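Local atomic coordinates of Sts-2 protein (Mus musculus, PDB entry 3D4I), a protein that shows acid-dependent phosphatase activity in its 2H-phosphatase domain and probably interferes with CBL-mediated down-regulation of activated receptor tyrosine kinases. Residues A[23-28]-A[42-47]; A[90-95]-A[115-120]; A[155-160]-A[184-189]. One frame throughout, in Å; residues are numbered along the deposited sequence.

Contact 1 of 3, residues A[23-28]-A[42-47]; sequences QVFGKS and RPDLNF
Phe-25 points the rim of its ring at the carboxylate of Asp-44 while Phe-47 lies over one of its faces, and no hydrogen bond links the two segments. With CG trans to the backbone N (chi1 -179°), Asp-44 turns its carboxylate to this edge, OD1 lying 3.4 Å from Phe-25 CZ and the carboxylate plane 65° from that of the ring. A ring edge carries slightly positive hydrogens, so the approach is probably mildly favourable. The CB of Asn-46 touches the same edge, 3.9 Å from Phe-25 CE2. Above the face, CE1 of Phe-47 sits over the middle of the ring, 3.5 Å from Phe-25 CG. The two ring planes meet at 31°, an oblique pairing with centroids 4.3 Å apart. On the opposite face rests CG1 of Val-24, the preceding residue, so the ring is held between two hydrocarbon groups.

The loop brings its own scaffold. In an Asx turn, Asp-44 OD1 accepts from Asn-46 N at 2.9 Å through its anti lone pair, and Arg-42 reaches forward along the loop to the carbonyl oxygens of Leu-45 and Phe-47.

Asp-44 OD2 bonds Thr-259 of the second subunit, which places this packing at the dimer interface. Asn-46 ties its amide to Glu-19 and to the backbone N of Cys-70 at the start of helix 69-85, while Trp-29 and Gln-32 of helix 29-32 pack against Phe-47.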
loop_
_atom_site.group_PDB
_atom_site.type_symbol
_atom_site.label_atom_id
_atom_site.label_comp_id
_atom_site.label_asym_id
_atom_site.label_seq_id
_atom_site.Cartn_x
_atom_site.Cartn_y
_atom_site.Cartn_z
ATOM N N GLN A 23 8.418 -4.076 11.566
ATOM C CA GLN A 23 9.450 -4.216 10.514
ATOM C C GLN A 23 9.919 -2.816 10.112
ATOM O O GLN A 23 11.101 -2.598 9.770
ATOM C CB GLN A 23 8.908 -4.867 9.215
ATOM C CG GLN A 23 10.034 -5.318 8.290
ATOM C CD GLN A 23 9.573 -5.756 6.918
ATOM O OE1 GLN A 23 8.564 -6.446 6.766
ATOM N NE2 GLN A 23 10.340 -5.379 5.903
ATOM N N VAL A 24 8.977 -1.873 10.107
ATOM C CA VAL A 24 9.274 -0.510 9.702
ATOM C C VAL A 24 9.804 0.328 10.880
ATOM O O VAL A 24 10.786 1.051 10.750
ATOM C CB VAL A 24 8.024 0.178 9.061
ATOM C CG1 VAL A 24 8.300 1.672 8.736
ATOM C CG2 VAL A 24 7.694 -0.490 7.761
ATOM N N PHE A 25 9.113 0.255 12.006
ATOM C CA PHE A 25 9.358 1.190 13.091
ATOM C C PHE A 25 10.313 0.641 14.137
ATOM O O PHE A 25 10.758 1.376 15.037
ATOM C CB PHE A 25 8.036 1.675 13.676
ATOM C CG PHE A 25 7.228 2.474 12.673
ATOM C CD1 PHE A 25 7.620 3.772 12.339
ATOM C CD2 PHE A 25 6.165 1.895 12.000
ATOM C CE1 PHE A 25 6.928 4.517 11.397
ATOM C CE2 PHE A 25 5.441 2.634 11.041
ATOM C CZ PHE A 25 5.845 3.954 10.735
ATOM N N GLY A 26 10.646 -0.634 14.005
ATOM C CA GLY A 26 11.674 -1.255 14.854
ATOM C C GLY A 26 11.158 -1.790 16.176
ATOM O O GLY A 26 9.947 -1.794 16.435
ATOM N N LYS A 27 12.080 -2.277 17.018
ATOM C CA LYS A 27 11.675 -2.969 18.243
ATOM C C LYS A 27 10.947 -2.060 19.266
ATOM O O LYS A 27 10.144 -2.551 20.047
ATOM C CB LYS A 27 12.853 -3.774 18.882
ATOM C CG LYS A 27 14.161 -3.015 19.122
ATOM C CD LYS A 27 15.307 -4.007 19.546
ATOM C CE LYS A 27 16.656 -3.314 19.901
ATOM N NZ LYS A 27 17.743 -4.322 20.408
ATOM N N SER A 28 11.193 -0.754 19.190
ATOM C CA SER A 28 10.539 0.261 20.033
ATOM C C SER A 28 9.179 0.757 19.529
ATOM O O SER A 28 8.647 1.707 20.079
ATOM C CB SER A 28 11.463 1.458 20.228
ATOM O OG SER A 28 11.512 2.318 19.099
ATOM N N ARG A 42 -1.455 7.335 16.669
ATOM C CA ARG A 42 -0.647 7.075 15.473
ATOM C C ARG A 42 0.376 8.175 15.302
ATOM O O ARG A 42 0.019 9.279 14.915
ATOM C CB ARG A 42 -1.499 7.011 14.190
ATOM C CG ARG A 42 -2.640 6.030 14.149
ATOM C CD ARG A 42 -3.603 6.350 12.955
ATOM N NE ARG A 42 -3.083 5.927 11.648
ATOM C CZ ARG A 42 -3.600 6.279 10.472
ATOM N NH1 ARG A 42 -4.650 7.088 10.401
ATOM N NH2 ARG A 42 -3.065 5.848 9.355
ATOM N N PRO A 43 1.654 7.892 15.590
ATOM C CA PRO A 43 2.674 8.897 15.338
ATOM C C PRO A 43 3.106 8.987 13.853
ATOM O O PRO A 43 3.862 9.888 13.507
ATOM C CB PRO A 43 3.853 8.427 16.208
ATOM C CG PRO A 43 3.648 6.959 16.349
ATOM C CD PRO A 43 2.199 6.665 16.202
ATOM N N ASP A 44 2.617 8.071 13.010
ATOM C CA ASP A 44 2.953 8.022 11.572
ATOM C C ASP A 44 1.760 7.334 10.925
ATOM O O ASP A 44 1.104 6.524 11.559
ATOM C CB ASP A 44 4.250 7.222 11.379
ATOM C CG ASP A 44 4.727 7.130 9.920
ATOM O OD1 ASP A 44 4.104 6.418 9.081
ATOM O OD2 ASP A 44 5.810 7.691 9.634
ATOM N N LEU A 45 1.452 7.669 9.678
ATOM C CA LEU A 45 0.245 7.140 9.073
ATOM C C LEU A 45 0.351 5.653 8.794
ATOM O O LEU A 45 -0.664 5.014 8.528
ATOM C CB LEU A 45 -0.141 7.888 7.789
ATOM C CG LEU A 45 -0.325 9.408 7.908
ATOM C CD1 LEU A 45 -0.819 9.936 6.588
ATOM C CD2 LEU A 45 -1.361 9.747 9.006
ATOM N N ASN A 46 1.552 5.089 8.869
ATOM C CA ASN A 46 1.677 3.639 8.635
ATOM C C ASN A 46 1.368 2.799 9.870
ATOM O O ASN A 46 1.311 1.574 9.766
ATOM C CB ASN A 46 3.054 3.286 8.070
ATOM C CG ASN A 46 3.071 1.969 7.301
ATOM O OD1 ASN A 46 2.132 1.633 6.597
ATOM N ND2 ASN A 46 4.183 1.231 7.417
ATOM N N PHE A 47 1.204 3.439 11.039
ATOM C CA PHE A 47 0.554 2.773 12.183
ATOM C C PHE A 47 -0.918 2.665 11.860
ATOM O O PHE A 47 -1.465 3.591 11.261
ATOM C CB PHE A 47 0.744 3.551 13.502
ATOM C CG PHE A 47 2.133 3.454 14.079
ATOM C CD1 PHE A 47 3.171 4.224 13.572
ATOM C CD2 PHE A 47 2.401 2.598 15.142
ATOM C CE1 PHE A 47 4.489 4.162 14.142
ATOM C CE2 PHE A 47 3.682 2.507 15.681
ATOM C CZ PHE A 47 4.721 3.303 15.203
#

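Contact 2 of 3, residues A[90-95]-A[115-120]; sequences TAVFAS and KKLKIR
Arg-120 joins its backbone to strand 89-94 on both sides of Phe-93 and lays its side chain over the phenylalanine ring. Its N donates to Val-92 O at 2.9 Å in a nearly straight bond, 172° at the hydrogen, and Arg-120 O accepts from Ala-94 N, also at 2.9 Å. This is the parallel bridge pattern, and it puts both side chains on one face of the sheet. There Arg-120 CD stands 4.0 Å from the centroid of the Phe-93 ring, a CH-pi contact displaced toward the rim. With CG beside the backbone N (chi1 -76°), the arginine passes obliquely across the ring, and its guanidinium, turned 46° from the ring plane, brings NH1 to 3.7 Å from Phe-93 CZ.

The other face is aliphatic. Ala-94 CB meets Ile-119 CG2 at 3.8 Å, and Val-92 touches Ile-119 and Leu-117 more loosely. Toward Lys-118 the chains spread, and a water takes over the pairing: it accepts from Val-92 N at 3.1 Å and donates to Lys-118 O at 2.6 Å, bridging the position where regular parallel pairing would place a direct bond.

Farther out, Leu-108 of helix 98-111 backs Val-92, Leu-117 and Ile-119, while Tyr-157 and Thr-189 flank Arg-120. Strand 196-201 bonds the other edge of 89-94. Strand 89-94, helix 98-111 and strand 119-121 thus form a beta-alpha-beta crossover, with 119-121 as an outermost strand of the mixed sheet of this histidine phosphatase domain.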
loop_
_atom_site.group_PDB
_atom_site.type_symbol
_atom_site.label_atom_id
_atom_site.label_comp_id
_atom_site.label_asym_id
_atom_site.label_seq_id
_atom_site.Cartn_x
_atom_site.Cartn_y
_atom_site.Cartn_z
ATOM N N THR A 90 -12.317 -22.000 -0.824
ATOM C CA THR A 90 -13.256 -22.795 -0.021
ATOM C C THR A 90 -12.945 -22.871 1.464
ATOM O O THR A 90 -13.767 -23.324 2.261
ATOM C CB THR A 90 -13.341 -24.246 -0.566
ATOM O OG1 THR A 90 -12.044 -24.850 -0.520
ATOM C CG2 THR A 90 -13.818 -24.234 -1.995
ATOM N N ALA A 91 -11.737 -22.478 1.853
ATOM C CA ALA A 91 -11.349 -22.566 3.243
ATOM C C ALA A 91 -10.133 -21.691 3.493
ATOM O O ALA A 91 -9.354 -21.427 2.583
ATOM C CB ALA A 91 -11.063 -24.006 3.648
ATOM N N VAL A 92 -10.011 -21.225 4.733
ATOM C CA VAL A 92 -8.845 -20.478 5.158
ATOM C C VAL A 92 -8.440 -20.787 6.578
ATOM O O VAL A 92 -9.261 -20.808 7.515
ATOM C CB VAL A 92 -8.818 -18.937 4.760
ATOM C CG1 VAL A 92 -9.983 -18.487 3.893
ATOM C CG2 VAL A 92 -8.506 -17.990 5.918
ATOM N N PHE A 93 -7.161 -21.113 6.680
ATOM C CA PHE A 93 -6.504 -21.374 7.925
ATOM C C PHE A 93 -5.500 -20.250 8.137
ATOM O O PHE A 93 -4.903 -19.753 7.163
ATOM C CB PHE A 93 -5.802 -22.728 7.866
ATOM C CG PHE A 93 -6.739 -23.884 7.661
ATOM C CD1 PHE A 93 -7.228 -24.177 6.390
ATOM C CD2 PHE A 93 -7.147 -24.677 8.737
ATOM C CE1 PHE A 93 -8.127 -25.244 6.186
ATOM C CE2 PHE A 93 -8.024 -25.758 8.539
ATOM C CZ PHE A 93 -8.511 -26.034 7.264
ATOM N N ALA A 94 -5.339 -19.821 9.388
ATOM C CA ALA A 94 -4.350 -18.792 9.701
ATOM C C ALA A 94 -3.577 -19.160 10.953
ATOM O O ALA A 94 -4.135 -19.727 11.896
ATOM C CB ALA A 94 -5.045 -17.423 9.910
ATOM N N SER A 95 -2.304 -18.805 10.968
ATOM C CA SER A 95 -1.521 -18.738 12.184
ATOM C C SER A 95 -2.190 -17.831 13.232
ATOM O O SER A 95 -2.800 -16.815 12.880
ATOM C CB SER A 95 -0.129 -18.215 11.838
ATOM O OG SER A 95 0.515 -17.687 12.977
ATOM N N LYS A 115 -18.091 -13.300 5.438
ATOM C CA LYS A 115 -19.212 -13.847 6.212
ATOM C C LYS A 115 -19.511 -15.306 5.842
ATOM O O LYS A 115 -20.146 -16.020 6.608
ATOM C CB LYS A 115 -20.465 -13.001 6.006
ATOM C CG LYS A 115 -20.300 -11.517 6.275
ATOM C CD LYS A 115 -21.545 -10.787 5.768
ATOM C CE LYS A 115 -21.364 -9.274 5.747
ATOM N NZ LYS A 115 -22.650 -8.601 5.369
ATOM N N LYS A 116 -19.067 -15.734 4.665
ATOM C CA LYS A 116 -19.267 -17.100 4.203
ATOM C C LYS A 116 -18.257 -18.056 4.834
ATOM O O LYS A 116 -18.636 -19.110 5.331
ATOM C CB LYS A 116 -19.209 -17.175 2.668
ATOM C CG LYS A 116 -19.339 -18.573 2.110
ATOM C CD LYS A 116 -19.356 -18.574 0.587
ATOM C CE LYS A 116 -19.171 -19.993 0.023
ATOM N NZ LYS A 116 -20.309 -20.912 0.335
ATOM N N LEU A 117 -16.978 -17.687 4.823
ATOM C CA LEU A 117 -15.940 -18.561 5.363
ATOM C C LEU A 117 -15.435 -18.068 6.704
ATOM O O LEU A 117 -15.109 -16.888 6.844
ATOM C CB LEU A 117 -14.769 -18.665 4.383
ATOM C CG LEU A 117 -15.106 -19.090 2.958
ATOM C CD1 LEU A 117 -13.859 -19.093 2.065
ATOM C CD2 LEU A 117 -15.759 -20.477 2.974
ATOM N N LYS A 118 -15.346 -18.974 7.672
ATOM C CA LYS A 118 -14.723 -18.669 8.945
ATOM C C LYS A 118 -13.238 -18.971 8.902
ATOM O O LYS A 118 -12.808 -19.987 8.334
ATOM C CB LYS A 118 -15.346 -19.482 10.094
ATOM C CG LYS A 118 -16.855 -19.452 10.165
ATOM C CD LYS A 118 -17.346 -19.976 11.510
ATOM C CE LYS A 118 -18.811 -20.346 11.428
ATOM N NZ LYS A 118 -19.659 -19.178 11.029
ATOM N N ILE A 119 -12.462 -18.110 9.550
ATOM C CA ILE A 119 -11.025 -18.296 9.644
ATOM C C ILE A 119 -10.754 -19.367 10.667
ATOM O O ILE A 119 -11.166 -19.244 11.824
ATOM C CB ILE A 119 -10.295 -16.990 10.033
ATOM C CG1 ILE A 119 -10.488 -15.911 8.947
ATOM C CG2 ILE A 119 -8.800 -17.265 10.318
ATOM C CD1 ILE A 119 -10.240 -14.471 9.448
ATOM N N ARG A 120 -10.055 -20.417 10.237
ATOM C CA ARG A 120 -9.669 -21.493 11.131
ATOM C C ARG A 120 -8.292 -21.216 11.692
ATOM O O ARG A 120 -7.298 -21.288 10.966
ATOM C CB ARG A 120 -9.691 -22.821 10.387
ATOM C CG ARG A 120 -11.111 -23.309 10.197
ATOM C CD ARG A 120 -11.283 -24.077 8.917
ATOM N NE ARG A 120 -12.597 -24.713 8.882
ATOM C CZ ARG A 120 -13.015 -25.516 7.915
ATOM N NH1 ARG A 120 -12.232 -25.777 6.881
ATOM N NH2 ARG A 120 -14.224 -26.060 7.989
HETATM O O HOH W 1 -12.482 -21.825 6.505
#

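Contact 3 of 3, residues A[155-160]-A[184-189]; sequences LDYRPA and GQIINT
Gln-185 NE2 reaches from the end of helix 172-187 to Arg-158 O at 2.9 Å, but the bond is weak, bent to 124° at the hydrogen. The extended glutamine, with CG trans to the backbone N (chi1 167°), carries its amide alongside Ala-160, whose CB lies 3.6 Å from Gln-185 CD. NE2 also comes 3.1 Å from Ala-160 N, yet both are donors and do not bond; Ala-160 N is instead paired with Glu-122 OE1, which also takes up the hydroxyl of Tyr-157. That tyrosine approaches the amide from the opposite direction, OH 3.8 Å from Gln-185 NE2, with ring and amide planes 77° apart. At the end of the helix, Thr-189 OG1 donates to Gln-185 O at 3.2 Å. Replacing Gln-185 by an alanine would probably open a gap beside the methyl of Ala-160 and leave Arg-158 O without this donor. Pro-159 packs on Glu-122 and Pro-123. The chemistry therefore suggests a modest polar link, with packing of the glutamine amide on Ala-160 and a looser approach of Tyr-157 doing much of the joining, while the firmer polar hold on the loop comes from Glu-122.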
loop_
_atom_site.group_PDB
_atom_site.type_symbol
_atom_site.label_atom_id
_atom_site.label_comp_id
_atom_site.label_asym_id
_atom_site.label_seq_id
_atom_site.Cartn_x
_atom_site.Cartn_y
_atom_site.Cartn_z
ATOM N N LEU A 155 -15.080 -20.977 15.920
ATOM C CA LEU A 155 -15.085 -21.406 17.319
ATOM C C LEU A 155 -15.183 -22.928 17.477
ATOM O O LEU A 155 -14.849 -23.468 18.540
ATOM C CB LEU A 155 -16.194 -20.689 18.105
ATOM C CG LEU A 155 -16.202 -19.159 18.023
ATOM C CD1 LEU A 155 -17.362 -18.584 18.808
ATOM C CD2 LEU A 155 -14.887 -18.537 18.503
ATOM N N ASP A 156 -15.630 -23.605 16.417
ATOM C CA ASP A 156 -15.757 -25.062 16.388
ATOM C C ASP A 156 -14.496 -25.765 15.943
ATOM O O ASP A 156 -14.369 -26.984 16.126
ATOM C CB ASP A 156 -16.884 -25.498 15.448
ATOM C CG ASP A 156 -18.238 -25.009 15.888
ATOM O OD1 ASP A 156 -18.455 -24.853 17.118
ATOM O OD2 ASP A 156 -19.090 -24.794 14.992
ATOM N N TYR A 157 -13.568 -25.019 15.337
ATOM C CA TYR A 157 -12.378 -25.635 14.770
ATOM C C TYR A 157 -11.538 -26.238 15.875
ATOM O O TYR A 157 -11.361 -25.624 16.931
ATOM C CB TYR A 157 -11.549 -24.635 13.937
ATOM C CG TYR A 157 -10.319 -25.255 13.323
ATOM C CD1 TYR A 157 -10.430 -26.320 12.431
ATOM C CD2 TYR A 157 -9.048 -24.787 13.638
ATOM C CE1 TYR A 157 -9.314 -26.908 11.876
ATOM C CE2 TYR A 157 -7.911 -25.364 13.073
ATOM C CZ TYR A 157 -8.063 -26.429 12.193
ATOM O OH TYR A 157 -6.960 -27.015 11.639
ATOM N N ARG A 158 -11.049 -27.451 15.631
ATOM C CA ARG A 158 -10.195 -28.139 16.574
ATOM C C ARG A 158 -8.816 -28.260 15.967
ATOM O O ARG A 158 -8.593 -29.136 15.133
ATOM C CB ARG A 158 -10.763 -29.529 16.902
ATOM C CG ARG A 158 -12.114 -29.473 17.579
ATOM C CD ARG A 158 -11.978 -29.645 19.069
ATOM N NE ARG A 158 -12.811 -30.769 19.513
ATOM C CZ ARG A 158 -12.419 -32.044 19.510
ATOM N NH1 ARG A 158 -11.199 -32.380 19.097
ATOM N NH2 ARG A 158 -13.248 -32.989 19.924
ATOM N N PRO A 159 -7.879 -27.386 16.398
ATOM C CA PRO A 159 -6.587 -27.293 15.725
ATOM C C PRO A 159 -5.796 -28.573 15.878
ATOM O O PRO A 159 -5.975 -29.295 16.875
ATOM C CB PRO A 159 -5.885 -26.125 16.446
ATOM C CG PRO A 159 -6.532 -26.053 17.795
ATOM C CD PRO A 159 -7.970 -26.468 17.552
ATOM N N ALA A 160 -4.957 -28.865 14.883
ATOM C CA ALA A 160 -4.023 -29.993 14.937
ATOM C C ALA A 160 -3.038 -29.853 16.084
ATOM O O ALA A 160 -2.647 -30.845 16.699
ATOM C CB ALA A 160 -3.270 -30.125 13.625
ATOM N N GLY A 184 -1.196 -32.338 7.150
ATOM C CA GLY A 184 -1.927 -33.615 7.078
ATOM C C GLY A 184 -3.378 -33.512 7.505
ATOM O O GLY A 184 -4.278 -33.989 6.796
ATOM N N GLN A 185 -3.622 -32.907 8.672
ATOM C CA GLN A 185 -4.988 -32.725 9.178
ATOM C C GLN A 185 -5.796 -31.764 8.306
ATOM O O GLN A 185 -6.976 -31.994 8.045
ATOM C CB GLN A 185 -4.984 -32.271 10.642
ATOM C CG GLN A 185 -6.330 -31.764 11.158
ATOM C CD GLN A 185 -6.403 -31.650 12.695
ATOM O OE1 GLN A 185 -5.984 -32.557 13.418
ATOM N NE2 GLN A 185 -6.960 -30.535 13.184
ATOM N N ILE A 186 -5.154 -30.698 7.845
ATOM C CA ILE A 186 -5.818 -29.724 6.987
ATOM C C ILE A 186 -6.323 -30.393 5.704
ATOM O O ILE A 186 -7.479 -30.205 5.323
ATOM C CB ILE A 186 -4.892 -28.498 6.685
ATOM C CG1 ILE A 186 -4.694 -27.671 7.964
ATOM C CG2 ILE A 186 -5.474 -27.625 5.585
ATOM C CD1 ILE A 186 -3.688 -26.543 7.832
ATOM N N ILE A 187 -5.475 -31.196 5.071
ATOM C CA ILE A 187 -5.855 -31.877 3.828
ATOM C C ILE A 187 -7.042 -32.832 4.032
ATOM O O ILE A 187 -7.930 -32.930 3.177
ATOM C CB ILE A 187 -4.639 -32.601 3.172
ATOM C CG1 ILE A 187 -3.589 -31.582 2.747
ATOM C CG2 ILE A 187 -5.059 -33.457 1.969
ATOM C CD1 ILE A 187 -4.136 -30.369 2.102
ATOM N N ASN A 188 -7.060 -33.509 5.176
ATOM C CA ASN A 188 -8.175 -34.394 5.542
ATOM C C ASN A 188 -9.396 -33.691 6.169
ATOM O O ASN A 188 -10.348 -34.354 6.581
ATOM C CB ASN A 188 -7.676 -35.519 6.444
ATOM C CG ASN A 188 -6.775 -36.499 5.715
ATOM O OD1 ASN A 188 -5.740 -36.129 5.153
ATOM N ND2 ASN A 188 -7.169 -37.773 5.727
ATOM N N THR A 189 -9.378 -32.358 6.226
ATOM C CA THR A 189 -10.520 -31.603 6.751
ATOM C C THR A 189 -11.755 -31.885 5.889
ATOM O O THR A 189 -12.826 -32.214 6.421
ATOM C CB THR A 189 -10.213 -30.075 6.912
ATOM O OG1 THR A 189 -9.425 -29.876 8.096
ATOM C CG2 THR A 189 -11.496 -29.242 7.048
#

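The three contacts follow one another along the chain without overlap. Contact 1 lies across the molecule's centre from the other two, its centre 28 Å from that of contact 2 and 35 Å from that of contact 3, in loop and helix near the second subunit. Contacts 2 and 3, centres 11 Å apart, form one continuous patch: Tyr-157, Ile-186 and Thr-189 pack on Phe-93 and Arg-120, laying helix 172-187 and the 155-160 loop against strands 89-94 and 119-121. Together they illustrate how a single phosphatase domain builds a layered edge to its sheet at one end while a separate, distant contact lies where the second subunit packs.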